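Long-range contacts in RNA polymerase II subunit B1 CTD phosphatase RTR1 (Saccharomyces cerevisiae, PDB 5C2Y), which dephosphorylates the C-terminal domain of RNA polymerase II and regulates the polymerase as its phosphorylation pattern changes during transcription: residues K22-S27 with V143-D148; L41-E46 with V69-L74; Y80-K85 with L162-L167; Q126-Q131 with F158-F163. All blocks are in the same frame, centred on the assembly; numbering follows the deposited sequence.

Contact 1: K22-S27 with V143-D148; sequences KHRQLS and VHLFED
Arg24 and Leu145 mark the closest backbone approach of two loops, with their CA atoms 7.1 Å apart. Neither segment is a regular helix or strand, and side chains bridge the space between. The imidazole of His144 does most of this. Its CG lies between the backbone N and the carbonyl carbon (chi1 63°), which sets the ring toward the opposite loop. His144 NE2 donates to His23 O at 3.0 Å. The acceptor lies near the ring plane, but the N-H is bent, at 135°. Arg24 O sits at the same edge of the ring, 3.2 Å from His144 CE1. Leu26 covers one face of the imidazole. Its CD2 makes a CH-pi contact 4.0 Å from the ring centroid. Leu145, the next residue, lies against the other face through CG. The ring is thus held between two leucines, one from each loop. Leu145 also crosses Arg24 at about a right angle, with Leu145 CD1 3.5 Å from Arg24 CG. Gln21 adds side-chain hydrogen bonds to the backbone of His144 and Phe146. The contact joins the loop leading into helix 28-42 to the one leading into helix 151-157. Helix 9-17 packs beside it, with Leu17 touching both His144 and Phe146.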
# COMPACT_ATOMS: atom_id res chain seq x y z
N LYS A 22 -15.49 12.59 -15.44
CA LYS A 22 -16.54 13.55 -15.74
C LYS A 22 -16.56 14.69 -14.72
O LYS A 22 -16.77 15.84 -15.08
CB LYS A 22 -17.91 12.84 -15.77
CG LYS A 22 -19.09 13.75 -16.09
CD LYS A 22 -18.94 14.39 -17.47
CE LYS A 22 -20.24 15.06 -17.93
NZ LYS A 22 -20.63 16.18 -17.02
N HIS A 23 -16.35 14.37 -13.45
CA HIS A 23 -16.42 15.40 -12.43
C HIS A 23 -15.18 15.45 -11.54
O HIS A 23 -14.51 14.46 -11.33
CB HIS A 23 -17.66 15.20 -11.57
CG HIS A 23 -18.95 15.49 -12.28
ND1 HIS A 23 -19.36 16.77 -12.59
CD2 HIS A 23 -19.92 14.66 -12.74
CE1 HIS A 23 -20.53 16.71 -13.21
NE2 HIS A 23 -20.88 15.45 -13.32
N ARG A 24 -14.90 16.64 -11.02
CA ARG A 24 -13.87 16.81 -10.01
C ARG A 24 -14.31 16.13 -8.71
O ARG A 24 -13.50 15.50 -8.02
CB ARG A 24 -13.59 18.29 -9.76
CG ARG A 24 -12.47 18.87 -10.61
CD ARG A 24 -12.10 20.31 -10.24
NE ARG A 24 -11.43 20.41 -8.95
CZ ARG A 24 -12.01 20.85 -7.84
NH1 ARG A 24 -13.28 21.25 -7.86
NH2 ARG A 24 -11.32 20.92 -6.71
N GLN A 25 -15.60 16.25 -8.40
CA GLN A 25 -16.12 15.83 -7.10
C GLN A 25 -16.89 14.51 -7.12
O GLN A 25 -18.01 14.44 -7.65
CB GLN A 25 -17.00 16.91 -6.52
CG GLN A 25 -17.56 16.58 -5.18
CD GLN A 25 -16.48 16.46 -4.16
OE1 GLN A 25 -15.64 17.36 -4.03
NE2 GLN A 25 -16.47 15.35 -3.42
N LEU A 26 -16.30 13.49 -6.49
CA LEU A 26 -16.89 12.16 -6.39
C LEU A 26 -17.98 12.04 -5.33
O LEU A 26 -17.90 12.66 -4.28
CB LEU A 26 -15.80 11.13 -6.07
CG LEU A 26 -14.72 10.78 -7.09
CD1 LEU A 26 -13.67 9.96 -6.40
CD2 LEU A 26 -15.29 10.05 -8.29
N SER A 27 -18.97 11.20 -5.60
CA SER A 27 -19.91 10.75 -4.58
C SER A 27 -19.26 9.76 -3.61
O SER A 27 -18.26 9.12 -3.95
CB SER A 27 -21.10 10.09 -5.23
OG SER A 27 -20.68 8.84 -5.77
N VAL A 143 -8.35 14.15 -7.11
CA VAL A 143 -7.16 13.27 -7.09
C VAL A 143 -7.27 12.07 -8.01
O VAL A 143 -6.32 11.30 -8.11
CB VAL A 143 -6.83 12.70 -5.69
CG1 VAL A 143 -6.66 13.81 -4.66
CG2 VAL A 143 -7.87 11.68 -5.26
N HIS A 144 -8.41 11.91 -8.68
CA HIS A 144 -8.63 10.76 -9.54
C HIS A 144 -8.57 11.14 -11.01
O HIS A 144 -8.64 10.28 -11.90
CB HIS A 144 -9.98 10.13 -9.23
CG HIS A 144 -11.13 11.04 -9.52
ND1 HIS A 144 -11.60 11.96 -8.60
CD2 HIS A 144 -11.87 11.21 -10.63
CE1 HIS A 144 -12.60 12.63 -9.13
NE2 HIS A 144 -12.79 12.20 -10.36
N LEU A 145 -8.43 12.44 -11.26
CA LEU A 145 -8.45 12.98 -12.62
C LEU A 145 -7.11 12.84 -13.33
O LEU A 145 -6.06 13.25 -12.80
CB LEU A 145 -8.88 14.45 -12.59
CG LEU A 145 -10.32 14.68 -12.12
CD1 LEU A 145 -10.59 16.15 -11.83
CD2 LEU A 145 -11.32 14.12 -13.13
N PHE A 146 -7.16 12.26 -14.53
CA PHE A 146 -5.99 12.02 -15.37
C PHE A 146 -5.25 13.30 -15.68
O PHE A 146 -4.07 13.43 -15.36
CB PHE A 146 -6.39 11.34 -16.68
CG PHE A 146 -6.87 9.94 -16.49
CD1 PHE A 146 -6.76 9.31 -15.27
CD2 PHE A 146 -7.44 9.25 -17.55
CE1 PHE A 146 -7.20 8.02 -15.10
CE2 PHE A 146 -7.89 7.95 -17.39
CZ PHE A 146 -7.77 7.33 -16.16
N GLU A 147 -5.93 14.25 -16.30
CA GLU A 147 -5.37 15.56 -16.56
C GLU A 147 -5.85 16.45 -15.42
O GLU A 147 -6.80 17.22 -15.56
CB GLU A 147 -5.78 16.05 -17.95
CG GLU A 147 -5.13 15.24 -19.04
CD GLU A 147 -5.64 13.82 -19.13
OE1 GLU A 147 -6.85 13.59 -18.91
OE2 GLU A 147 -4.82 12.92 -19.42
N ASP A 148 -5.18 16.32 -14.28
CA ASP A 148 -5.58 16.98 -13.04
C ASP A 148 -5.08 18.43 -13.07
O ASP A 148 -3.87 18.67 -13.13
CB ASP A 148 -5.01 16.20 -11.84
CG ASP A 148 -5.58 16.64 -10.51
OD1 ASP A 148 -6.40 17.60 -10.46
OD2 ASP A 148 -5.22 15.98 -9.50

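Contact 2: L41-E46 with V69-L74; sequences LLCDSE and VDERNL
Arg72, Cys43 and Glu71 carry most of this contact, and Arg72 has the largest buried share. Its side chain leaves helix 62-74 and reaches the backbone carbonyls at the end of helix 28-42. NE donates to Leu42 O at 3.2 Å in an almost straight bond, 178° at the hydrogen. NH2 donates to Ser45 O at 2.8 Å. Both acceptors lie in the guanidinium plane, although NH2 stands above the carbonyl plane of Ser45. The bend at chi3, 108°, turns the guanidinium toward these carbonyls. NH1 faces elsewhere and bonds to Cys78 O and Cys83 O, the backbone of two zinc ligands. One buried guanidinium therefore links the helix end to the zinc site. With an alanine here, the carbonyls of Leu42 and Ser45 would probably lose their donors, and the tie to the zinc-binding loop would go. Beside Arg72, Cys43 CB rests 3.9 Å from Glu71 CG. Glu71 is extended, and its OE2 lies 4.0 Å from Cys43 SG. Helices 28-42 and 62-74 thus meet near their C-terminal ends. Leu41 turns to helix 9-17 on its own side, and Leu42 touches Ala7 in the N-terminal segment.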
# COMPACT_ATOMS: atom_id res chain seq x y z
N LEU A 41 -7.25 -4.95 -7.54
CA LEU A 41 -6.04 -5.03 -8.35
C LEU A 41 -4.83 -5.49 -7.52
O LEU A 41 -3.93 -6.17 -8.04
CB LEU A 41 -5.77 -3.67 -8.98
CG LEU A 41 -5.32 -3.57 -10.43
CD1 LEU A 41 -6.43 -3.98 -11.35
CD2 LEU A 41 -4.93 -2.14 -10.71
N LEU A 42 -4.80 -5.14 -6.25
CA LEU A 42 -3.60 -5.39 -5.45
C LEU A 42 -3.73 -6.54 -4.47
O LEU A 42 -2.77 -6.83 -3.75
CB LEU A 42 -3.20 -4.13 -4.70
CG LEU A 42 -2.57 -3.03 -5.54
CD1 LEU A 42 -1.87 -2.04 -4.64
CD2 LEU A 42 -1.60 -3.61 -6.50
N CYS A 43 -4.89 -7.19 -4.41
CA CYS A 43 -5.11 -8.21 -3.39
C CYS A 43 -4.39 -9.53 -3.65
O CYS A 43 -4.00 -10.22 -2.71
CB CYS A 43 -6.62 -8.49 -3.22
SG CYS A 43 -7.42 -9.45 -4.55
N ASP A 44 -4.21 -9.89 -4.91
CA ASP A 44 -3.54 -11.15 -5.22
C ASP A 44 -2.31 -10.94 -6.06
O ASP A 44 -1.60 -11.88 -6.38
CB ASP A 44 -4.48 -12.10 -5.94
CG ASP A 44 -4.22 -13.54 -5.60
OD1 ASP A 44 -4.11 -13.86 -4.39
OD2 ASP A 44 -4.11 -14.37 -6.52
N SER A 45 -2.06 -9.69 -6.43
CA SER A 45 -0.91 -9.34 -7.23
C SER A 45 -0.21 -8.16 -6.56
O SER A 45 -0.68 -7.62 -5.56
CB SER A 45 -1.31 -9.01 -8.67
OG SER A 45 -2.22 -7.93 -8.73
N GLU A 46 0.92 -7.76 -7.12
CA GLU A 46 1.76 -6.80 -6.45
C GLU A 46 1.97 -5.54 -7.30
O GLU A 46 1.73 -5.54 -8.50
CB GLU A 46 3.10 -7.46 -6.10
CG GLU A 46 3.74 -8.09 -7.31
CD GLU A 46 5.13 -8.67 -7.04
OE1 GLU A 46 5.23 -9.90 -6.83
OE2 GLU A 46 6.12 -7.89 -7.06
N VAL A 69 -4.04 -5.05 3.54
CA VAL A 69 -3.06 -5.94 4.14
C VAL A 69 -3.73 -7.22 4.58
O VAL A 69 -3.19 -8.31 4.37
CB VAL A 69 -2.35 -5.26 5.34
CG1 VAL A 69 -1.72 -6.28 6.29
CG2 VAL A 69 -1.32 -4.27 4.83
N ASP A 70 -4.92 -7.09 5.17
CA ASP A 70 -5.71 -8.25 5.56
C ASP A 70 -6.15 -9.07 4.37
O ASP A 70 -6.09 -10.30 4.39
CB ASP A 70 -6.91 -7.80 6.40
CG ASP A 70 -6.50 -7.30 7.77
OD1 ASP A 70 -5.45 -7.74 8.26
OD2 ASP A 70 -7.21 -6.45 8.37
N GLU A 71 -6.60 -8.43 3.30
CA GLU A 71 -7.05 -9.22 2.18
C GLU A 71 -5.89 -9.84 1.40
O GLU A 71 -6.07 -10.89 0.79
CB GLU A 71 -7.91 -8.38 1.24
CG GLU A 71 -8.49 -9.19 0.10
CD GLU A 71 -9.61 -8.47 -0.58
OE1 GLU A 71 -9.98 -7.39 -0.07
OE2 GLU A 71 -10.12 -8.97 -1.60
N ARG A 72 -4.71 -9.22 1.41
CA ARG A 72 -3.51 -9.87 0.86
C ARG A 72 -3.18 -11.14 1.64
O ARG A 72 -2.99 -12.21 1.06
CB ARG A 72 -2.28 -8.95 0.91
CG ARG A 72 -2.31 -7.68 0.07
CD ARG A 72 -0.88 -7.19 -0.18
NE ARG A 72 -0.52 -7.42 -1.57
CZ ARG A 72 0.66 -7.85 -1.98
NH1 ARG A 72 1.61 -8.10 -1.10
NH2 ARG A 72 0.88 -8.04 -3.28
N ASN A 73 -3.11 -11.00 2.97
CA ASN A 73 -2.83 -12.12 3.86
C ASN A 73 -3.79 -13.29 3.65
O ASN A 73 -3.39 -14.46 3.69
CB ASN A 73 -2.91 -11.65 5.31
CG ASN A 73 -1.68 -10.88 5.75
OD1 ASN A 73 -1.69 -10.20 6.78
ND2 ASN A 73 -0.61 -10.97 4.96
N LEU A 74 -5.05 -12.96 3.44
CA LEU A 74 -6.10 -13.92 3.12
C LEU A 74 -5.81 -14.68 1.84
O LEU A 74 -6.07 -15.88 1.72
CB LEU A 74 -7.42 -13.17 2.97
CG LEU A 74 -8.76 -13.81 3.29
CD1 LEU A 74 -8.97 -13.78 4.79
CD2 LEU A 74 -9.83 -13.02 2.57

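Contact 3: Y80-K85 with L162-L167; sequences YPLCGK and LFEELL. With ZN (zinc ion), chain C.
Glu164 OE1 accepts a hydrogen bond from Tyr80 OH at 2.7 Å, and this bond centres the contact. The hydroxyl meets OE1 on its syn side, 16° out of the carboxylate plane. OE1 in turn lies at the edge of the tyrosine ring. The two side chains arrive from opposite directions, and their flat groups are turned 37° apart. In Glu164 a bend at chi2 (-84°) brings the carboxylate to the hydroxyl. Glu164 OE2 is also near, 3.2 Å from Tyr80 OH.

Two leucines border this polar pair. Leu82 CD1 lies 3.8 Å from Glu164 OE1 and 4.3 Å from Leu162 CD1. The latter methyl also approaches Tyr80 OH, at 4.0 Å. OE1 thus takes the hydrogen bond and has the Leu82 methyl beside it.

Tyr80 begins a type I beta turn that ends at Cys83. Cys83 SG binds the zinc ion at 2.2 Å, together with Cys78, Cys117 and His121. This three-cysteine, one-histidine site belongs to what is predicted to be an RTR1-type zinc finger. SG also accepts a hydrogen bond from Lys85 N, 3.2 Å away, which would be expected to moderate the charge on the thiolate. The contact thus connects a turn of the zinc site to the start of helix 163-170. Tyr80 and Glu164 both touch Cys124 of helix 119-129, while Leu53 and Glu50 of helix 50-56 pack alongside the two segments.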
# COMPACT_ATOMS: atom_id res chain seq x y z
N TYR A 80 2.77 -6.15 2.47
CA TYR A 80 3.32 -5.01 1.73
C TYR A 80 3.05 -5.18 0.24
O TYR A 80 3.39 -6.21 -0.33
CB TYR A 80 4.82 -4.90 2.01
CG TYR A 80 5.51 -3.60 1.61
CD1 TYR A 80 4.97 -2.37 1.93
CD2 TYR A 80 6.74 -3.62 0.96
CE1 TYR A 80 5.62 -1.19 1.60
CE2 TYR A 80 7.39 -2.46 0.62
CZ TYR A 80 6.83 -1.25 0.95
OH TYR A 80 7.49 -0.10 0.61
N PRO A 81 2.44 -4.16 -0.41
CA PRO A 81 2.00 -4.42 -1.79
C PRO A 81 3.11 -4.63 -2.83
O PRO A 81 2.78 -5.05 -3.94
CB PRO A 81 1.18 -3.16 -2.13
CG PRO A 81 0.69 -2.66 -0.83
CD PRO A 81 1.83 -2.95 0.15
N LEU A 82 4.38 -4.39 -2.50
CA LEU A 82 5.45 -4.61 -3.48
C LEU A 82 5.95 -6.04 -3.44
O LEU A 82 6.70 -6.45 -4.31
CB LEU A 82 6.62 -3.64 -3.25
CG LEU A 82 6.47 -2.14 -3.56
CD1 LEU A 82 7.59 -1.32 -2.96
CD2 LEU A 82 6.42 -1.88 -5.04
N CYS A 83 5.54 -6.80 -2.42
CA CYS A 83 6.08 -8.13 -2.19
C CYS A 83 5.17 -9.24 -2.67
O CYS A 83 3.99 -9.25 -2.34
CB CYS A 83 6.35 -8.35 -0.70
SG CYS A 83 7.04 -9.98 -0.34
N GLY A 84 5.74 -10.19 -3.41
CA GLY A 84 4.99 -11.32 -3.92
C GLY A 84 5.19 -12.60 -3.13
O GLY A 84 4.68 -13.65 -3.49
N LYS A 85 5.95 -12.52 -2.04
CA LYS A 85 6.11 -13.66 -1.15
C LYS A 85 4.89 -13.79 -0.22
O LYS A 85 4.02 -12.92 -0.18
CB LYS A 85 7.38 -13.53 -0.31
CG LYS A 85 8.69 -13.68 -1.06
CD LYS A 85 9.84 -13.07 -0.25
CE LYS A 85 10.79 -14.09 0.34
NZ LYS A 85 11.52 -14.83 -0.74
N LEU A 162 8.80 6.26 0.87
CA LEU A 162 8.93 4.85 1.23
C LEU A 162 10.09 4.67 2.19
O LEU A 162 11.06 5.42 2.14
CB LEU A 162 9.12 3.97 -0.01
CG LEU A 162 8.04 4.06 -1.07
CD1 LEU A 162 8.10 2.84 -1.96
CD2 LEU A 162 6.67 4.19 -0.43
N PHE A 163 10.00 3.66 3.04
CA PHE A 163 11.04 3.43 4.04
C PHE A 163 12.33 3.19 3.30
O PHE A 163 13.38 3.75 3.67
CB PHE A 163 10.68 2.26 4.94
CG PHE A 163 11.70 1.98 6.01
CD1 PHE A 163 12.36 3.00 6.64
CD2 PHE A 163 11.96 0.68 6.41
CE1 PHE A 163 13.29 2.73 7.64
CE2 PHE A 163 12.88 0.41 7.40
CZ PHE A 163 13.54 1.43 8.01
N GLU A 164 12.26 2.41 2.24
CA GLU A 164 13.47 2.03 1.54
C GLU A 164 14.05 3.20 0.74
O GLU A 164 15.18 3.13 0.29
CB GLU A 164 13.22 0.81 0.64
CG GLU A 164 12.05 0.92 -0.31
CD GLU A 164 10.70 0.58 0.30
OE1 GLU A 164 10.05 -0.38 -0.17
OE2 GLU A 164 10.27 1.29 1.24
N GLU A 165 13.31 4.30 0.62
CA GLU A 165 13.88 5.53 0.06
C GLU A 165 14.78 6.19 1.09
O GLU A 165 15.78 6.80 0.73
CB GLU A 165 12.79 6.52 -0.36
CG GLU A 165 11.92 6.05 -1.50
CD GLU A 165 10.88 7.09 -1.94
OE1 GLU A 165 10.59 8.02 -1.17
OE2 GLU A 165 10.34 6.96 -3.06
N LEU A 166 14.42 6.10 2.36
CA LEU A 166 15.27 6.70 3.39
C LEU A 166 16.54 5.87 3.61
O LEU A 166 17.63 6.41 3.73
CB LEU A 166 14.50 6.88 4.70
CG LEU A 166 13.46 8.01 4.76
CD1 LEU A 166 13.07 8.26 6.19
CD2 LEU A 166 13.91 9.31 4.09
N LEU A 167 16.39 4.56 3.68
CA LEU A 167 17.54 3.68 3.79
C LEU A 167 18.59 3.96 2.72
O LEU A 167 19.77 4.14 3.03
CB LEU A 167 17.09 2.23 3.68
CG LEU A 167 16.17 1.79 4.82
CD1 LEU A 167 16.05 0.29 4.75
CD2 LEU A 167 16.73 2.24 6.16
ZN ZN C . 7.38 -9.42 1.77

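Contact 4: Q126-Q131 with F158-F163; sequences QFYQVQ and FKVTLF. With SO4 (sulfate ion), chain D.
Phe127 lays one ring face over the backbone of Phe163, whose CA makes a CH-pi contact 3.8 Å from the ring centroid. The two phenyl rings meet obliquely, with planes 36° apart, and Phe163 CB packs on Phe127 CG. At the ring edge, Phe127 CE1 comes near Thr161 O. Tyr128 CD1 lies 3.4 Å from Val160 CG1, and these side chains cross at about a right angle. Leu162 runs alongside Tyr128 and brings CD2 to the ring edge. The extended Gln131 chain (chi2 180°) carries its amide to Thr161. OE1 accepts from Thr161 N at 3.1 Å, nearly straight at 177°, and NE2 donates to Thr161 O at 2.8 Å on a lone pair. NE2 also donates to Phe127 O at 3.0 Å, which fixes the amide's rotation. A leucine in place of Gln131 would probably leave Thr161 N and O, and Phe127 O, without their partner on the glutamine amide. Lys159 NZ bonds weakly to a sulfate ion, probably from the crystallisation liquor, which Lys54 also binds. The contact fastens the loop between helices 151-157 and 163-170 to the end of helix 119-129. Tyr128 OH hydrogen-bonds to Leu53 O of helix 50-56.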
# COMPACT_ATOMS: atom_id res chain seq x y z
N GLN A 126 4.38 -0.39 7.41
CA GLN A 126 3.86 0.45 8.48
C GLN A 126 4.33 1.90 8.33
O GLN A 126 3.58 2.84 8.60
CB GLN A 126 4.26 -0.13 9.84
CG GLN A 126 4.01 0.77 11.02
CD GLN A 126 3.88 -0.01 12.32
OE1 GLN A 126 4.80 -0.07 13.13
NE2 GLN A 126 2.70 -0.60 12.53
N PHE A 127 5.58 2.07 7.91
CA PHE A 127 6.16 3.35 7.54
C PHE A 127 5.31 4.05 6.49
O PHE A 127 5.04 5.25 6.56
CB PHE A 127 7.58 3.12 7.04
CG PHE A 127 8.39 4.36 6.82
CD1 PHE A 127 8.36 5.03 5.60
CD2 PHE A 127 9.21 4.85 7.83
CE1 PHE A 127 9.13 6.17 5.39
CE2 PHE A 127 9.98 5.99 7.64
CZ PHE A 127 9.95 6.65 6.42
N TYR A 128 4.89 3.27 5.49
CA TYR A 128 3.98 3.75 4.45
C TYR A 128 2.64 4.15 5.02
O TYR A 128 2.18 5.27 4.81
CB TYR A 128 3.78 2.65 3.41
CG TYR A 128 2.88 2.98 2.24
CD1 TYR A 128 3.38 3.66 1.13
CD2 TYR A 128 1.55 2.59 2.23
CE1 TYR A 128 2.56 3.95 0.05
CE2 TYR A 128 0.72 2.88 1.15
CZ TYR A 128 1.24 3.56 0.07
OH TYR A 128 0.43 3.84 -1.01
N GLN A 129 2.03 3.25 5.78
CA GLN A 129 0.66 3.43 6.25
C GLN A 129 0.40 4.67 7.12
O GLN A 129 -0.65 5.32 6.98
CB GLN A 129 0.25 2.20 7.04
CG GLN A 129 -1.14 2.33 7.63
CD GLN A 129 -1.43 1.25 8.64
OE1 GLN A 129 -0.55 0.88 9.42
NE2 GLN A 129 -2.65 0.72 8.63
N VAL A 130 1.32 4.98 8.02
CA VAL A 130 1.11 6.06 8.98
C VAL A 130 1.22 7.43 8.32
O VAL A 130 0.94 8.46 8.94
CB VAL A 130 2.12 5.96 10.14
CG1 VAL A 130 1.96 4.62 10.87
CG2 VAL A 130 3.53 6.11 9.61
N GLN A 131 1.64 7.45 7.07
CA GLN A 131 1.73 8.71 6.33
C GLN A 131 0.47 8.98 5.53
O GLN A 131 0.36 10.02 4.87
CB GLN A 131 2.91 8.69 5.38
CG GLN A 131 4.25 8.53 6.01
CD GLN A 131 5.34 8.53 4.96
OE1 GLN A 131 5.41 9.45 4.13
NE2 GLN A 131 6.17 7.48 4.95
N PHE A 158 -0.30 14.48 -1.08
CA PHE A 158 -0.41 13.05 -0.85
C PHE A 158 0.90 12.36 -1.15
O PHE A 158 0.93 11.16 -1.41
CB PHE A 158 -1.56 12.48 -1.67
CG PHE A 158 -2.89 13.02 -1.27
CD1 PHE A 158 -3.40 12.76 -0.01
CD2 PHE A 158 -3.61 13.83 -2.13
CE1 PHE A 158 -4.62 13.28 0.38
CE2 PHE A 158 -4.83 14.36 -1.75
CZ PHE A 158 -5.34 14.08 -0.49
N LYS A 159 1.98 13.13 -1.10
CA LYS A 159 3.33 12.60 -1.08
C LYS A 159 3.46 11.53 -0.01
O LYS A 159 3.01 11.72 1.13
CB LYS A 159 4.36 13.71 -0.83
CG LYS A 159 5.80 13.25 -0.80
CD LYS A 159 6.76 14.43 -0.97
CE LYS A 159 8.18 13.93 -1.14
NZ LYS A 159 8.76 14.33 -2.46
N VAL A 160 4.07 10.41 -0.41
CA VAL A 160 4.41 9.34 0.50
C VAL A 160 5.88 9.04 0.27
O VAL A 160 6.30 8.95 -0.87
CB VAL A 160 3.55 8.07 0.26
CG1 VAL A 160 3.93 6.99 1.22
CG2 VAL A 160 2.08 8.38 0.44
N THR A 161 6.65 8.94 1.34
CA THR A 161 8.05 8.55 1.27
C THR A 161 8.18 7.09 1.69
O THR A 161 7.71 6.71 2.77
CB THR A 161 8.95 9.41 2.18
OG1 THR A 161 8.99 10.76 1.71
CG2 THR A 161 10.34 8.85 2.22
N LEU A 162 8.80 6.26 0.87
CA LEU A 162 8.93 4.85 1.23
C LEU A 162 10.09 4.67 2.19
O LEU A 162 11.06 5.42 2.14
CB LEU A 162 9.12 3.97 -0.01
CG LEU A 162 8.04 4.06 -1.07
CD1 LEU A 162 8.10 2.84 -1.96
CD2 LEU A 162 6.67 4.19 -0.43
N PHE A 163 10.00 3.66 3.04
CA PHE A 163 11.04 3.43 4.04
C PHE A 163 12.33 3.19 3.30
O PHE A 163 13.38 3.75 3.67
CB PHE A 163 10.68 2.26 4.94
CG PHE A 163 11.70 1.98 6.01
CD1 PHE A 163 12.36 3.00 6.64
CD2 PHE A 163 11.96 0.68 6.41
CE1 PHE A 163 13.29 2.73 7.64
CE2 PHE A 163 12.88 0.41 7.40
CZ PHE A 163 13.54 1.43 8.01
S SO4 D . 8.17 11.58 -5.46
O1 SO4 D . 9.49 10.96 -5.58
O2 SO4 D . 7.77 11.60 -4.05
O3 SO4 D . 7.22 10.81 -6.26
O4 SO4 D . 8.20 12.95 -5.97

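From the N terminus, the chain enters contact 1 before helix 28-42 and completes it only after helix 119-129, closing a loop of 115 residues. Contact 2 is nested inside that loop and closes first, joining helices 28-42 and 62-74. Contact 3 opens next at the zinc-binding turn, and contact 4 opens at the end of helix 119-129. Both cross contact 1. Contact 4 ends on the run into helix 163-170 and contact 3 on its first turns; they share Leu162 and Phe163. Contacts 2 and 3 touch where Arg72 NH1 meets Cys83 O, 2.9 Å apart, a probable hydrogen bond. Contacts 1 and 4 meet through Val143 and Phe158. Contacts 1 and 3 lie on opposite sides of the chain's centre.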